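PDB 4D4Z: deoxyhypusine hydroxylase from Homo sapiens, which catalyses the iron-dependent hydroxylation of deoxyhypusine in the translation factor eIF5A, the second step in making hypusine. Local coordinates for residues 31-36 against 60-65; 56-61 against 271-276. All coordinates share one frame; numbering follows the deposited sequence.

Overall arrangement
After helix 3-20 come helix 26-39, helix 42-50 and helix 57-70, which serves both contacts. Contact 1 closes the short loop from 31-36 to 60-65, setting helix 57-70 beside helix 26-39, while helix 42-50 packs against both. Contact 2 closes a far longer one, from 56-61 to 271-276 at the start of helix 272-287, so that the N-terminal half of the helical array meets the C-terminal half. The loops cross without nesting: the second opens at 56-61, before the first closes at 60-65. The segments share Lys60 and His61, and His61 links the common helix to one of the two irons.

Contact 1: 31-36 against 60-65; sequences RALFTL and KHELAY. With FE (Fe (III) ion), chain D.
Apolar packing centres on Leu33, whose two methyl groups reach helix 57-70 at different places. CD2 rests 3.7 Å from Glu62 CB, against the aliphatic root of that side chain, and CD1 lies 3.9 Å from Leu63 CD2. With CG anti to the backbone N (chi1 173°), Leu33 reaches out from its helix, and the fork of the leucine lets one residue fill both places. Ile48 of helix 42-50 touches both Leu33 and Leu63.

A second group of contacts is formed by the Phe34 ring, tentatively, since it has two conformers and this holds for the one described. Its edge, not its face, meets Glu62: OE2 lies in the ring plane, 3.3 Å from Phe34 CZ, and the carboxylate is turned 78° from the ring. The electropositive rim of a phenyl ring suits a carboxylate oxygen in this position. The bend of the glutamate at chi2 brings CG within 3.6 Å of Phe34 CE2, the two side chains crossing at about a right angle. Phe34 CZ touches Tyr65 more loosely, 4.4 Å from CD2, while the tyrosine hydroxyl bonds to Tyr216.

No hydrogen bond joins the two segments. One residue before Glu62, His61 NE2 binds an iron at 2.2 Å; water 1, His245 and Glu246 are also ligands of it. The axes of 31-36 and 60-65 run nearly parallel, 12° apart, with a closest approach of 10.5 Å. Such side-by-side packing is consistent with a HEAT-like array; 60-65 lies in the first HEAT-like repeat and carries an iron ligand.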
ATOM      1  N   ARG A  31     -12.805  -8.824   1.876  1.00 16.41           N
ATOM      2  CA  ARG A  31     -13.509  -8.599   3.149  1.00 16.56           C
ATOM      3  C   ARG A  31     -12.956  -9.539   4.235  1.00 15.42           C
ATOM      4  O   ARG A  31     -12.698  -9.101   5.363  1.00 15.17           O
ATOM      5  CB  ARG A  31     -15.000  -8.836   3.040  1.00 18.81           C
ATOM      6  CG  ARG A  31     -15.591  -7.734   2.174  1.00 24.00           C
ATOM      7  CD  ARG A  31     -17.108  -7.728   2.026  1.00 28.28           C
ATOM      8  NE  ARG A  31     -17.358  -6.625   1.073  1.00 32.51           N
ATOM      9  CZ  ARG A  31     -17.474  -5.324   1.335  1.00 40.38           C
ATOM     10  NH1 ARG A  31     -17.474  -4.821   2.558  1.00 34.12           N
ATOM     11  NH2 ARG A  31     -17.676  -4.501   0.319  1.00 44.33           N
ATOM     12  N   ALA A  32     -12.651 -10.757   3.827  1.00 12.75           N
ATOM     13  CA  ALA A  32     -12.045 -11.743   4.762  1.00 13.18           C
ATOM     14  C   ALA A  32     -10.681 -11.257   5.201  1.00 12.39           C
ATOM     15  O   ALA A  32     -10.319 -11.252   6.402  1.00 12.21           O
ATOM     16  CB  ALA A  32     -11.977 -13.111   4.087  1.00 12.62           C
ATOM     17  N   LEU A  33      -9.827 -10.897   4.239  1.00 11.26           N
ATOM     18  CA  LEU A  33      -8.499 -10.448   4.504  1.00 10.64           C
ATOM     19  C   LEU A  33      -8.488  -9.268   5.494  1.00 12.11           C
ATOM     20  O   LEU A  33      -7.734  -9.251   6.432  1.00 12.15           O
ATOM     21  CB  LEU A  33      -7.807  -9.990   3.230  1.00 11.08           C
ATOM     22  CG  LEU A  33      -6.434  -9.340   3.401  1.00 11.08           C
ATOM     23  CD1 LEU A  33      -5.456 -10.231   4.211  1.00 11.02           C
ATOM     24  CD2 LEU A  33      -5.841  -8.959   2.062  1.00 10.88           C
ATOM     25  N   PHE A  34      -9.287  -8.262   5.230  1.00 12.17           N
ATOM     26  CA  PHE A  34      -9.218  -7.089   6.109  0.50 13.74           C
ATOM     27  C   PHE A  34      -9.790  -7.392   7.501  1.00 13.70           C
ATOM     28  O   PHE A  34      -9.324  -6.804   8.505  1.00 14.65           O
ATOM     29  CB  PHE A  34      -9.689  -5.782   5.499  0.50 14.76           C
ATOM     30  CG  PHE A  34      -8.621  -5.131   4.695  0.50 15.31           C
ATOM     31  CD1 PHE A  34      -7.592  -4.394   5.290  0.50 15.62           C
ATOM     32  CD2 PHE A  34      -8.590  -5.380   3.338  0.50 16.49           C
ATOM     33  CE1 PHE A  34      -6.569  -3.833   4.497  0.50 16.34           C
ATOM     34  CE2 PHE A  34      -7.584  -4.855   2.562  0.50 17.94           C
ATOM     35  CZ  PHE A  34      -6.593  -4.093   3.140  0.50 16.21           C
ATOM     36  N   THR A  35     -10.666  -8.351   7.587  1.00 12.71           N
ATOM     37  CA  THR A  35     -11.144  -8.797   8.892  1.00 12.87           C
ATOM     38  C   THR A  35     -10.071  -9.533   9.669  1.00 11.70           C
ATOM     39  O   THR A  35      -9.764  -9.247  10.846  1.00 12.39           O
ATOM     40  CB  THR A  35     -12.408  -9.656   8.792  1.00 13.27           C
ATOM     41  OG1 THR A  35     -13.413  -8.988   8.015  1.00 13.58           O
ATOM     42  CG2 THR A  35     -12.947  -9.972  10.143  1.00 13.84           C
ATOM     43  N   LEU A  36      -9.374 -10.446   9.004  1.00 12.24           N
ATOM     44  CA  LEU A  36      -8.187 -11.067   9.614  1.00 12.23           C
ATOM     45  C   LEU A  36      -7.080 -10.123  10.006  1.00 12.17           C
ATOM     46  O   LEU A  36      -6.447 -10.254  11.062  1.00 13.44           O
ATOM     47  CB  LEU A  36      -7.623 -12.143   8.656  1.00 13.09           C
ATOM     48  CG  LEU A  36      -8.488 -13.315   8.349  1.00 13.80           C
ATOM     49  CD1 LEU A  36      -7.850 -14.211   7.361  1.00 17.48           C
ATOM     50  CD2 LEU A  36      -8.757 -14.148   9.606  1.00 14.23           C
ATOM     51  N   LYS A  60      -2.461 -10.857  -3.708  1.00 12.69           N
ATOM     52  CA  LYS A  60      -1.228 -11.193  -3.071  1.00 11.36           C
ATOM     53  C   LYS A  60      -0.530  -9.997  -2.422  1.00 11.39           C
ATOM     54  O   LYS A  60      -0.034 -10.066  -1.306  1.00 12.49           O
ATOM     55  CB  LYS A  60      -0.241 -11.901  -4.046  1.00 12.29           C
ATOM     56  CG  LYS A  60      -0.683 -13.312  -4.368  1.00 13.87           C
ATOM     57  CD  LYS A  60       0.384 -14.004  -5.177  1.00 14.06           C
ATOM     58  CE  LYS A  60       0.496 -13.440  -6.533  1.00 17.34           C
ATOM     59  NZ  LYS A  60       1.560 -14.136  -7.316  1.00 20.29           N
ATOM     60  N   HIS A  61      -0.540  -8.863  -3.138  1.00 11.31           N
ATOM     61  CA  HIS A  61       0.141  -7.687  -2.609  1.00 11.69           C
ATOM     62  C   HIS A  61      -0.615  -7.141  -1.369  1.00 10.73           C
ATOM     63  O   HIS A  61      -0.012  -6.674  -0.441  1.00 11.29           O
ATOM     64  CB  HIS A  61       0.473  -6.664  -3.708  1.00 12.80           C
ATOM     65  CG  HIS A  61      -0.333  -5.417  -3.717  1.00 12.77           C
ATOM     66  ND1 HIS A  61      -1.688  -5.393  -3.893  1.00 14.31           N
ATOM     67  CD2 HIS A  61       0.037  -4.129  -3.572  1.00 15.20           C
ATOM     68  CE1 HIS A  61      -2.118  -4.153  -3.888  1.00 16.46           C
ATOM     69  NE2 HIS A  61      -1.094  -3.362  -3.696  1.00 16.21           N
ATOM     70  N   GLU A  62      -1.937  -7.271  -1.369  1.00 10.98           N
ATOM     71  CA  GLU A  62      -2.727  -6.823  -0.208  1.00 12.46           C
ATOM     72  C   GLU A  62      -2.432  -7.740   1.008  1.00 11.33           C
ATOM     73  O   GLU A  62      -2.460  -7.221   2.157  1.00 10.54           O
ATOM     74  CB  GLU A  62      -4.197  -6.823  -0.432  1.00 16.52           C
ATOM     75  CG  GLU A  62      -4.906  -5.783   0.377  1.00 27.85           C
ATOM     76  CD  GLU A  62      -4.723  -4.372  -0.218  1.00 33.18           C
ATOM     77  OE1 GLU A  62      -3.781  -4.151  -1.008  1.00 44.32           O
ATOM     78  OE2 GLU A  62      -5.522  -3.476   0.041  1.00 44.52           O
ATOM     79  N   LEU A  63      -2.172  -9.039   0.785  1.00 11.03           N
ATOM     80  CA  LEU A  63      -1.749  -9.909   1.882  1.00 10.80           C
ATOM     81  C   LEU A  63      -0.542  -9.334   2.580  1.00 10.98           C
ATOM     82  O   LEU A  63      -0.460  -9.208   3.791  1.00 11.20           O
ATOM     83  CB  LEU A  63      -1.433 -11.345   1.426  1.00 11.20           C
ATOM     84  CG  LEU A  63      -2.462 -12.015   0.630  1.00 12.96           C
ATOM     85  CD1 LEU A  63      -1.798 -13.322   0.103  1.00 13.27           C
ATOM     86  CD2 LEU A  63      -3.701 -12.341   1.397  1.00 12.41           C
ATOM     87  N   ALA A  64       0.462  -8.946   1.776  1.00 10.83           N
ATOM     88  CA  ALA A  64       1.661  -8.375   2.336  1.00 10.87           C
ATOM     89  C   ALA A  64       1.441  -7.042   3.055  1.00 11.40           C
ATOM     90  O   ALA A  64       1.987  -6.796   4.110  1.00 11.66           O
ATOM     91  CB  ALA A  64       2.725  -8.182   1.238  1.00 10.57           C
ATOM     92  N   TYR A  65       0.636  -6.184   2.432  1.00 11.11           N
ATOM     93  CA  TYR A  65       0.296  -4.891   3.027  1.00 11.13           C
ATOM     94  C   TYR A  65      -0.288  -5.121   4.395  1.00 11.07           C
ATOM     95  O   TYR A  65       0.166  -4.501   5.378  1.00 11.78           O
ATOM     96  CB  TYR A  65      -0.687  -4.097   2.154  1.00 11.53           C
ATOM     97  CG  TYR A  65      -1.143  -2.797   2.791  1.00 12.37           C
ATOM     98  CD1 TYR A  65      -0.319  -1.649   2.774  1.00 13.80           C
ATOM     99  CD2 TYR A  65      -2.376  -2.716   3.410  1.00 12.33           C
ATOM    100  CE1 TYR A  65      -0.769  -0.471   3.315  1.00 14.86           C
ATOM    101  CE2 TYR A  65      -2.799  -1.524   3.929  1.00 13.07           C
ATOM    102  CZ  TYR A  65      -2.016  -0.440   3.866  1.00 12.92           C
ATOM    103  OH  TYR A  65      -2.476   0.748   4.472  1.00 15.08           O
TER
HETATM  104 FE    FE D 302      -0.854  -1.158  -4.036  1.00 17.69          FE
HETATM  105  O   HOH W   1      -2.611  -0.890  -2.946  1.00 17.58           O

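Contact 2: 56-61 against 271-276; sequences SALLKH and ERVVRE. With FE (Fe (III) ion), chain D.
Ser56 OG is gripped from two directions. It donates to Glu276 OE1 at 2.6 Å, a short bond that meets the carboxylate on its syn side, 25° out of plane, and it accepts from Leu59 N at 3.0 Å, with a nearly straight N-H. The second bond makes Ser56 the N-cap of helix 57-70. A chi1 of 173° swings the hydroxyl to the carbonyl side of Ser56, where it meets both Leu59 N and Glu276, and a small hydroxyl that can give and take at once suits a place between a helix start and a carboxylate.

Glu276 is bound on both oxygens. OE1 also accepts from water 2, which in turn accepts from Leu58 N, so the carboxylate reaches a second amide of the first helical turn through solvent. OE2 takes Arg272 NE at 2.9 Å in a salt bridge, approached from above the carboxylate plane but close to the guanidinium plane. The arginine and the helix N terminus would both be expected to favour a charged Glu276, which is buried.

An apolar seam adjoins these bonds. Leu58 CD1 meets Val273 CG2 at 4.0 Å, the two side chains crossing at about a right angle, and CD2 lies 3.8 Å from Glu276 CB, on the aliphatic part of the glutamate. Leu58 also touches His245, an iron ligand, and its carbonyl O accepts His61 ND1 at 2.9 Å in the ring plane, fixing the turn of the imidazole. This side-chain-to-carbonyl bond is second-shell support for a histidine of the di-iron site, at a junction between the two halves of a HEAT-repeat enzyme.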
ATOM      1  N   SER A  56      -3.970 -13.885  -8.385  1.00 16.48           N
ATOM      2  CA  SER A  56      -4.193 -12.422  -8.386  1.00 16.00           C
ATOM      3  C   SER A  56      -2.996 -11.710  -7.715  1.00 15.45           C
ATOM      4  O   SER A  56      -2.834 -11.790  -6.482  1.00 14.95           O
ATOM      5  CB  SER A  56      -5.460 -12.098  -7.657  1.00 15.89           C
ATOM      6  OG  SER A  56      -5.675 -10.695  -7.475  1.00 15.92           O
ATOM      7  N   ALA A  57      -2.211 -10.966  -8.490  1.00 14.65           N
ATOM      8  CA  ALA A  57      -1.177 -10.092  -7.933  1.00 15.61           C
ATOM      9  C   ALA A  57      -1.792  -9.008  -7.020  1.00 13.30           C
ATOM     10  O   ALA A  57      -1.196  -8.667  -6.007  1.00 12.47           O
ATOM     11  CB  ALA A  57      -0.348  -9.420  -9.031  1.00 16.66           C
ATOM     12  N   LEU A  58      -2.999  -8.529  -7.362  1.00 12.47           N
ATOM     13  CA  LEU A  58      -3.676  -7.599  -6.480  1.00 13.36           C
ATOM     14  C   LEU A  58      -3.920  -8.179  -5.083  1.00 14.96           C
ATOM     15  O   LEU A  58      -3.539  -7.559  -4.059  1.00 12.89           O
ATOM     16  CB  LEU A  58      -4.983  -7.070  -7.064  1.00 15.24           C
ATOM     17  CG  LEU A  58      -5.647  -6.003  -6.253  1.00 15.52           C
ATOM     18  CD1 LEU A  58      -4.867  -4.737  -6.417  1.00 17.02           C
ATOM     19  CD2 LEU A  58      -7.052  -5.772  -6.713  1.00 16.67           C
ATOM     20  N   LEU A  59      -4.482  -9.375  -5.036  1.00 12.76           N
ATOM     21  CA  LEU A  59      -4.765  -9.963  -3.770  1.00 13.50           C
ATOM     22  C   LEU A  59      -3.442 -10.251  -3.021  1.00 12.24           C
ATOM     23  O   LEU A  59      -3.306  -9.956  -1.819  1.00 12.38           O
ATOM     24  CB  LEU A  59      -5.591 -11.256  -3.913  1.00 13.84           C
ATOM     25  CG  LEU A  59      -5.902 -11.993  -2.607  1.00 15.45           C
ATOM     26  CD1 LEU A  59      -6.762 -11.157  -1.700  1.00 16.28           C
ATOM     27  CD2 LEU A  59      -6.646 -13.295  -2.932  1.00 18.83           C
ATOM     28  N   LYS A  60      -2.461 -10.857  -3.708  1.00 12.69           N
ATOM     29  CA  LYS A  60      -1.228 -11.193  -3.071  1.00 11.36           C
ATOM     30  C   LYS A  60      -0.530  -9.997  -2.422  1.00 11.39           C
ATOM     31  O   LYS A  60      -0.034 -10.066  -1.306  1.00 12.49           O
ATOM     32  CB  LYS A  60      -0.241 -11.901  -4.046  1.00 12.29           C
ATOM     33  CG  LYS A  60      -0.683 -13.312  -4.368  1.00 13.87           C
ATOM     34  CD  LYS A  60       0.384 -14.004  -5.177  1.00 14.06           C
ATOM     35  CE  LYS A  60       0.496 -13.440  -6.533  1.00 17.34           C
ATOM     36  NZ  LYS A  60       1.560 -14.136  -7.316  1.00 20.29           N
ATOM     37  N   HIS A  61      -0.540  -8.863  -3.138  1.00 11.31           N
ATOM     38  CA  HIS A  61       0.141  -7.687  -2.609  1.00 11.69           C
ATOM     39  C   HIS A  61      -0.615  -7.141  -1.369  1.00 10.73           C
ATOM     40  O   HIS A  61      -0.012  -6.674  -0.441  1.00 11.29           O
ATOM     41  CB  HIS A  61       0.473  -6.664  -3.708  1.00 12.80           C
ATOM     42  CG  HIS A  61      -0.333  -5.417  -3.717  1.00 12.77           C
ATOM     43  ND1 HIS A  61      -1.688  -5.393  -3.893  1.00 14.31           N
ATOM     44  CD2 HIS A  61       0.037  -4.129  -3.572  1.00 15.20           C
ATOM     45  CE1 HIS A  61      -2.118  -4.153  -3.888  1.00 16.46           C
ATOM     46  NE2 HIS A  61      -1.094  -3.362  -3.696  1.00 16.21           N
ATOM     47  N   GLU A 271      -4.754  -5.372 -18.576  1.00 21.89           N
ATOM     48  CA  GLU A 271      -3.899  -5.634 -17.437  1.00 21.78           C
ATOM     49  C   GLU A 271      -4.772  -6.146 -16.267  1.00 17.93           C
ATOM     50  O   GLU A 271      -5.613  -5.405 -15.797  1.00 17.27           O
ATOM     51  CB  GLU A 271      -3.261  -4.346 -17.067  1.00 26.73           C
ATOM     52  CG  GLU A 271      -2.119  -4.521 -16.174  1.00 29.44           C
ATOM     53  CD  GLU A 271      -0.983  -5.231 -16.898  1.00 32.95           C
ATOM     54  OE1 GLU A 271      -0.468  -4.718 -17.926  1.00 37.42           O
ATOM     55  OE2 GLU A 271      -0.614  -6.317 -16.446  1.00 32.48           O
ATOM     56  N   ARG A 272      -4.530  -7.384 -15.798  1.00 18.14           N
ATOM     57  CA  ARG A 272      -5.359  -7.975 -14.770  1.00 17.40           C
ATOM     58  C   ARG A 272      -5.370  -7.157 -13.512  1.00 15.32           C
ATOM     59  O   ARG A 272      -6.447  -6.971 -12.936  1.00 14.99           O
ATOM     60  CB  ARG A 272      -4.924  -9.418 -14.445  1.00 18.58           C
ATOM     61  CG  ARG A 272      -5.815 -10.121 -13.447  1.00 19.05           C
ATOM     62  CD  ARG A 272      -5.501 -11.582 -13.379  1.00 19.59           C
ATOM     63  NE  ARG A 272      -6.228 -12.223 -12.260  1.00 21.38           N
ATOM     64  CZ  ARG A 272      -6.359 -13.545 -12.097  1.00 26.73           C
ATOM     65  NH1 ARG A 272      -5.779 -14.363 -12.895  1.00 26.69           N
ATOM     66  NH2 ARG A 272      -7.062 -14.046 -11.101  1.00 30.01           N
ATOM     67  N   VAL A 273      -4.229  -6.652 -13.090  1.00 16.20           N
ATOM     68  CA  VAL A 273      -4.203  -5.888 -11.832  1.00 16.71           C
ATOM     69  C   VAL A 273      -5.045  -4.625 -11.929  1.00 16.94           C
ATOM     70  O   VAL A 273      -5.691  -4.222 -10.967  1.00 14.86           O
ATOM     71  CB  VAL A 273      -2.783  -5.632 -11.298  1.00 20.99           C
ATOM     72  CG1 VAL A 273      -2.090  -4.593 -12.059  1.00 21.99           C
ATOM     73  CG2 VAL A 273      -2.855  -5.082  -9.872  1.00 23.58           C
ATOM     74  N   VAL A 274      -5.136  -4.052 -13.134  1.00 16.96           N
ATOM     75  CA  VAL A 274      -5.961  -2.867 -13.353  1.00 16.56           C
ATOM     76  C   VAL A 274      -7.450  -3.200 -13.339  1.00 14.91           C
ATOM     77  O   VAL A 274      -8.210  -2.549 -12.702  1.00 16.04           O
ATOM     78  CB  VAL A 274      -5.560  -2.148 -14.623  1.00 17.96           C
ATOM     79  CG1 VAL A 274      -6.562  -1.051 -14.956  1.00 18.48           C
ATOM     80  CG2 VAL A 274      -4.098  -1.652 -14.472  1.00 19.16           C
ATOM     81  N   ARG A 275      -7.851  -4.241 -14.057  1.00 15.63           N
ATOM     82  CA  ARG A 275      -9.239  -4.736 -13.994  1.00 17.61           C
ATOM     83  C   ARG A 275      -9.712  -5.011 -12.606  1.00 16.30           C
ATOM     84  O   ARG A 275     -10.786  -4.585 -12.195  1.00 17.49           O
ATOM     85  CB  ARG A 275      -9.399  -6.036 -14.751  1.00 18.42           C
ATOM     86  CG  ARG A 275      -9.331  -5.923 -16.177  1.00 22.99           C
ATOM     87  CD  ARG A 275      -9.857  -7.244 -16.809  1.00 20.91           C
ATOM     88  NE  ARG A 275      -9.218  -8.522 -16.447  1.00 22.32           N
ATOM     89  CZ  ARG A 275      -8.097  -9.033 -16.939  1.00 21.03           C
ATOM     90  NH1 ARG A 275      -7.336  -8.342 -17.788  1.00 23.54           N
ATOM     91  NH2 ARG A 275      -7.658 -10.221 -16.504  1.00 22.80           N
ATOM     92  N   GLU A 276      -8.878  -5.722 -11.865  1.00 15.24           N
ATOM     93  CA  GLU A 276      -9.276  -6.118 -10.566  1.00 16.15           C
ATOM     94  C   GLU A 276      -9.349  -4.936  -9.584  1.00 16.52           C
ATOM     95  O   GLU A 276     -10.222  -4.914  -8.765  1.00 17.16           O
ATOM     96  CB  GLU A 276      -8.322  -7.213 -10.015  1.00 15.09           C
ATOM     97  CG  GLU A 276      -8.535  -8.543 -10.724  1.00 17.88           C
ATOM     98  CD  GLU A 276      -7.711  -9.693 -10.198  1.00 19.09           C
ATOM     99  OE1 GLU A 276      -6.735  -9.489  -9.504  1.00 19.32           O
ATOM    100  OE2 GLU A 276      -8.135 -10.844 -10.549  1.00 22.33           O
TER
HETATM  101 FE    FE D 302      -0.854  -1.158  -4.036  1.00 17.69          FE
HETATM  102  O   HOH W   2      -4.175  -8.872 -10.044  1.00 16.21           O
HETATM  103  O   HOH W   1      -2.611  -0.890  -2.946  1.00 17.58           O